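Local coordinates for protein benzoylformate Decarboxylase (Polynucleobacter necessarius, PDB 4K9Q) that probably catalyses the decarboxylation of benzoylformate to benzaldehyde with the help of thiamine diphosphate and a magnesium ion, at residues A[463-466]-A[467-471]; A[506-509]-A[510-514]. All coordinates share one frame; numbering follows the deposited sequence. Where two conformers were deposited one is given.

Contact 1: A[463-466]-A[467-471]; sequences KQFA and ELEQT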
loop_
_atom_site.group_PDB
_atom_site.type_symbol
_atom_site.label_atom_id
_atom_site.label_comp_id
_atom_site.label_asym_id
_atom_site.label_seq_id
_atom_site.Cartn_x
_atom_site.Cartn_y
_atom_site.Cartn_z
ATOM N N LYS A 463 5.935 24.245 25.307
ATOM C CA LYS A 463 5.279 25.041 26.348
ATOM C C LYS A 463 4.660 26.296 25.734
ATOM O O LYS A 463 3.624 26.771 26.195
ATOM C CB LYS A 463 6.260 25.406 27.472
ATOM C CG LYS A 463 6.742 24.202 28.283
ATOM C CD LYS A 463 7.590 24.630 29.469
ATOM C CE LYS A 463 8.114 23.419 30.224
ATOM N NZ LYS A 463 8.948 23.824 31.400
ATOM N N GLN A 464 5.301 26.827 24.697
ATOM C CA GLN A 464 4.749 27.958 23.959
ATOM C C GLN A 464 3.433 27.528 23.322
ATOM O O GLN A 464 2.443 28.256 23.355
ATOM C CB GLN A 464 5.723 28.435 22.880
ATOM C CG GLN A 464 7.013 29.056 23.429
ATOM C CD GLN A 464 7.976 29.515 22.345
ATOM O OE1 GLN A 464 8.332 28.757 21.436
ATOM N NE2 GLN A 464 8.406 30.769 22.439
ATOM N N PHE A 465 3.428 26.337 22.735
ATOM C CA PHE A 465 2.206 25.794 22.151
ATOM C C PHE A 465 1.129 25.512 23.189
ATOM O O PHE A 465 -0.055 25.722 22.929
ATOM C CB PHE A 465 2.510 24.503 21.397
ATOM C CG PHE A 465 2.612 24.680 19.930
ATOM C CD1 PHE A 465 1.470 24.698 19.149
ATOM C CD2 PHE A 465 3.843 24.832 19.319
ATOM C CE1 PHE A 465 1.550 24.854 17.770
ATOM C CE2 PHE A 465 3.935 24.996 17.941
ATOM C CZ PHE A 465 2.784 25.006 17.169
ATOM N N ALA A 466 1.528 25.008 24.351
ATOM C CA ALA A 466 0.566 24.686 25.397
ATOM C C ALA A 466 -0.161 25.956 25.839
ATOM O O ALA A 466 -1.329 25.906 26.229
ATOM C CB ALA A 466 1.259 24.031 26.585
ATOM N N GLU A 467 0.546 27.083 25.780
ATOM C CA GLU A 467 -0.004 28.391 26.152
ATOM C C GLU A 467 -0.987 28.894 25.094
ATOM O O GLU A 467 -2.153 29.165 25.389
ATOM C CB GLU A 467 1.140 29.397 26.358
ATOM C CG GLU A 467 0.705 30.853 26.501
ATOM C CD GLU A 467 0.366 31.230 27.930
ATOM O OE1 GLU A 467 0.488 30.362 28.824
ATOM O OE2 GLU A 467 -0.019 32.399 28.161
ATOM N N LEU A 468 -0.515 28.997 23.855
ATOM C CA LEU A 468 -1.351 29.423 22.739
ATOM C C LEU A 468 -2.590 28.542 22.575
ATOM O O LEU A 468 -3.671 29.031 22.251
ATOM C CB LEU A 468 -0.540 29.410 21.438
ATOM C CG LEU A 468 -1.307 29.712 20.146
ATOM C CD1 LEU A 468 -1.469 31.212 19.971
ATOM C CD2 LEU A 468 -0.615 29.105 18.935
ATOM N N GLU A 469 -2.432 27.247 22.822
ATOM C CA GLU A 469 -3.526 26.318 22.555
ATOM C C GLU A 469 -4.234 25.839 23.823
ATOM O O GLU A 469 -5.127 24.989 23.769
ATOM C CB GLU A 469 -3.050 25.148 21.696
ATOM C CG GLU A 469 -2.402 25.579 20.379
ATOM C CD GLU A 469 -3.351 26.334 19.454
ATOM O OE1 GLU A 469 -4.584 26.169 19.581
ATOM O OE2 GLU A 469 -2.860 27.093 18.591
ATOM N N GLN A 470 -3.872 26.430 24.957
ATOM C CA GLN A 470 -4.533 26.163 26.236
ATOM C C GLN A 470 -4.618 24.683 26.631
ATOM O O GLN A 470 -5.696 24.170 26.942
ATOM C CB GLN A 470 -5.925 26.806 26.251
ATOM C CG GLN A 470 -5.902 28.286 25.900
ATOM C CD GLN A 470 -7.196 28.993 26.262
ATOM O OE1 GLN A 470 -8.225 28.804 25.610
ATOM N NE2 GLN A 470 -7.150 29.808 27.315
ATOM N N THR A 471 -3.474 24.002 26.629
ATOM C CA THR A 471 -3.403 22.622 27.084
ATOM C C THR A 471 -2.459 22.523 28.285
ATOM O O THR A 471 -1.288 22.166 28.142
ATOM C CB THR A 471 -2.908 21.687 25.962
ATOM O OG1 THR A 471 -1.650 22.171 25.468
ATOM C CG2 THR A 471 -3.914 21.642 24.821
#
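The F465 ring meets E469 at its edge: CG of the glutamate lies near the ring plane, with F465 CD1 and E469 CG 4.2 Å apart. In the conformer of E469 described here, one of two deposited, the two side chains run side by side in the same direction. The ring of Y278 also meets that of F465 at an inclined angle, and E29 of a second subunit packs on F465, A466 and T471.

Here the helix 460-468 comes to an end, and its last turns illustrate how a Schellman motif closes a helix. L468 N still bonds to Q464 O at 3.1 Å in an almost straight line (178°), while E469 N reaches F465 O at 2.8 Å. E467 N reaches K463 O and also makes a weak bond to Q464 O. Q470 then takes positive phi as the C-prime residue, turning the chain so that T471 N meets A466 O at 2.9 Å, in the carbonyl plane on a lone pair. The longer bond from Q470 N to E467 O, 3.3 Å, completes the motif.

T471 places its hydroxyl beside A466: with chi1 at 55° OG1 sits between the backbone N and the carbonyl carbon, 3.4 Å from A466 CA. K463 and Q464 point away, K463 NZ forming salt bridges with D478 and E458, Q464 NE2 bonding to K529 O.

The helix end is thus closed by backbone bonds, whereas T471 OG1 is buried without a polar partner in the model. By contrast, K463 pairs with the magnesium-site residue E458, as a second-shell residue that probably helps to position it.

Contact 2: A[506-509]-A[510-514]; sequences TAYL and EALSF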
loop_
_atom_site.group_PDB
_atom_site.type_symbol
_atom_site.label_atom_id
_atom_site.label_comp_id
_atom_site.label_asym_id
_atom_site.label_seq_id
_atom_site.Cartn_x
_atom_site.Cartn_y
_atom_site.Cartn_z
ATOM N N THR A 506 34.943 33.393 23.744
ATOM C CA THR A 506 36.221 32.685 23.733
ATOM C C THR A 506 36.071 31.279 23.159
ATOM O O THR A 506 36.879 30.839 22.339
ATOM C CB THR A 506 36.818 32.585 25.140
ATOM O OG1 THR A 506 37.016 33.907 25.657
ATOM C CG2 THR A 506 38.154 31.854 25.100
ATOM N N ALA A 507 35.045 30.568 23.609
ATOM C CA ALA A 507 34.826 29.197 23.149
ATOM C C ALA A 507 34.501 29.142 21.651
ATOM O O ALA A 507 34.963 28.247 20.930
ATOM C CB ALA A 507 33.729 28.540 23.965
ATOM N N TYR A 508 33.703 30.101 21.194
ATOM C CA TYR A 508 33.276 30.139 19.806
ATOM C C TYR A 508 34.446 30.452 18.874
ATOM O O TYR A 508 34.626 29.792 17.846
ATOM C CB TYR A 508 32.125 31.135 19.635
ATOM C CG TYR A 508 31.551 31.197 18.233
ATOM C CD1 TYR A 508 31.136 30.040 17.566
ATOM C CD2 TYR A 508 31.418 32.418 17.575
ATOM C CE1 TYR A 508 30.603 30.109 16.285
ATOM C CE2 TYR A 508 30.887 32.494 16.303
ATOM C CZ TYR A 508 30.488 31.334 15.657
ATOM O OH TYR A 508 29.956 31.410 14.383
ATOM N N LEU A 509 35.251 31.447 19.239
ATOM C CA LEU A 509 36.459 31.753 18.467
ATOM C C LEU A 509 37.405 30.547 18.408
ATOM O O LEU A 509 37.954 30.216 17.348
ATOM C CB LEU A 509 37.172 32.974 19.060
ATOM C CG LEU A 509 36.374 34.267 18.892
ATOM C CD1 LEU A 509 37.125 35.436 19.497
ATOM C CD2 LEU A 509 36.063 34.531 17.422
ATOM N N GLU A 510 37.574 29.873 19.540
ATOM C CA GLU A 510 38.383 28.660 19.577
ATOM C C GLU A 510 37.826 27.585 18.635
ATOM O O GLU A 510 38.569 26.973 17.869
ATOM C CB GLU A 510 38.483 28.121 21.002
ATOM C CG GLU A 510 39.318 26.850 21.119
ATOM C CD GLU A 510 39.695 26.526 22.553
ATOM O OE1 GLU A 510 39.733 27.458 23.385
ATOM O OE2 GLU A 510 39.949 25.337 22.848
ATOM N N ALA A 511 36.516 27.362 18.681
ATOM C CA ALA A 511 35.911 26.359 17.807
ATOM C C ALA A 511 36.089 26.742 16.325
ATOM O O ALA A 511 36.312 25.885 15.472
ATOM C CB ALA A 511 34.438 26.157 18.158
ATOM N N LEU A 512 36.009 28.037 16.019
ATOM C CA LEU A 512 36.227 28.502 14.651
ATOM C C LEU A 512 37.653 28.246 14.163
ATOM O O LEU A 512 37.876 28.051 12.972
ATOM C CB LEU A 512 35.873 29.985 14.515
ATOM C CG LEU A 512 34.369 30.298 14.510
ATOM C CD1 LEU A 512 34.153 31.779 14.799
ATOM C CD2 LEU A 512 33.723 29.897 13.191
ATOM N N SER A 513 38.615 28.240 15.086
ATOM C CA SER A 513 40.013 28.003 14.729
ATOM C C SER A 513 40.384 26.519 14.721
ATOM O O SER A 513 41.480 26.145 14.291
ATOM C CB SER A 513 40.932 28.740 15.704
ATOM O OG SER A 513 41.027 28.029 16.928
ATOM N N PHE A 514 39.481 25.681 15.220
ATOM C CA PHE A 514 39.730 24.242 15.328
ATOM C C PHE A 514 38.994 23.498 14.217
ATOM O O PHE A 514 37.759 23.467 14.193
ATOM C CB PHE A 514 39.276 23.740 16.711
ATOM C CG PHE A 514 39.360 22.242 16.880
ATOM C CD1 PHE A 514 40.585 21.611 17.046
ATOM C CD2 PHE A 514 38.215 21.468 16.893
ATOM C CE1 PHE A 514 40.662 20.239 17.197
ATOM C CE2 PHE A 514 38.288 20.094 17.052
ATOM C CZ PHE A 514 39.514 19.479 17.199
#
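Four successive backbone bonds join E510, A511, L512 and S513 to the carbonyls of T506, A507, Y508 and L509, at N to O distances of 2.9 to 3.1 Å, the regular i to i+4 pattern of an alpha-helix. Against this background the pair Y508 and L512, one turn apart, shows how an aliphatic branch can cover an aromatic face. L512 CD1 stands over one face of the Y508 ring, 3.8 Å from the ring centroid and 18° off its normal, a CH-pi contact displaced toward the rim. The closest ring atom is Y508 CE2, at 3.7 Å from L512 CD1. Y508 carries CG anti to its amide nitrogen (chi1 -177°), which sends the ring along the helix toward the later turn, where L512 crosses it. L509 CD2 also approaches L512 CD1, at 4.3 Å, roughly at right angles to the direction of the ring.

The last turn has a side-chain bond of its own: S513 OG donates to E510 O at 2.8 Å, turning back to a carbonyl three residues earlier. F514 N then bonds to A511 O as the helix gives way to a loop.

Helix 501-513 bridges strands 494-497 and 517-523 in a beta-alpha-beta unit. A507 and A511 rest on I520, and A511 also touches S518, on strand 517-523; A511 and L512 both pack on I450 of strand 449-455. The loop carrying N362, S363 and P364 touches Y508, L509 and L512, and S363 OG is hydrogen-bonded to Y508 OH.

In the fold
Both contacts are local, contact 1 at the end of helix 460-468 and contact 2 in the last turns of helix 501-513, within the C-terminal thiamine diphosphate-binding domain, and contact 1 closes before contact 2 opens along the chain. Their centres lie 37 Å apart and their nearest atoms about 23 Å, without touching. Helix 460-468 follows strand 449-455, whereas helix 501-513 connects strands 494-497 and 517-523 of the same parallel sheet. The first lies close to the cofactor, Q464 about 5 Å by side chain from thiamine diphosphate, and borders a second subunit; the second lies away from the annotated sites. One domain thus holds both a cofactor-side helix end and a remote beta-alpha-beta helix.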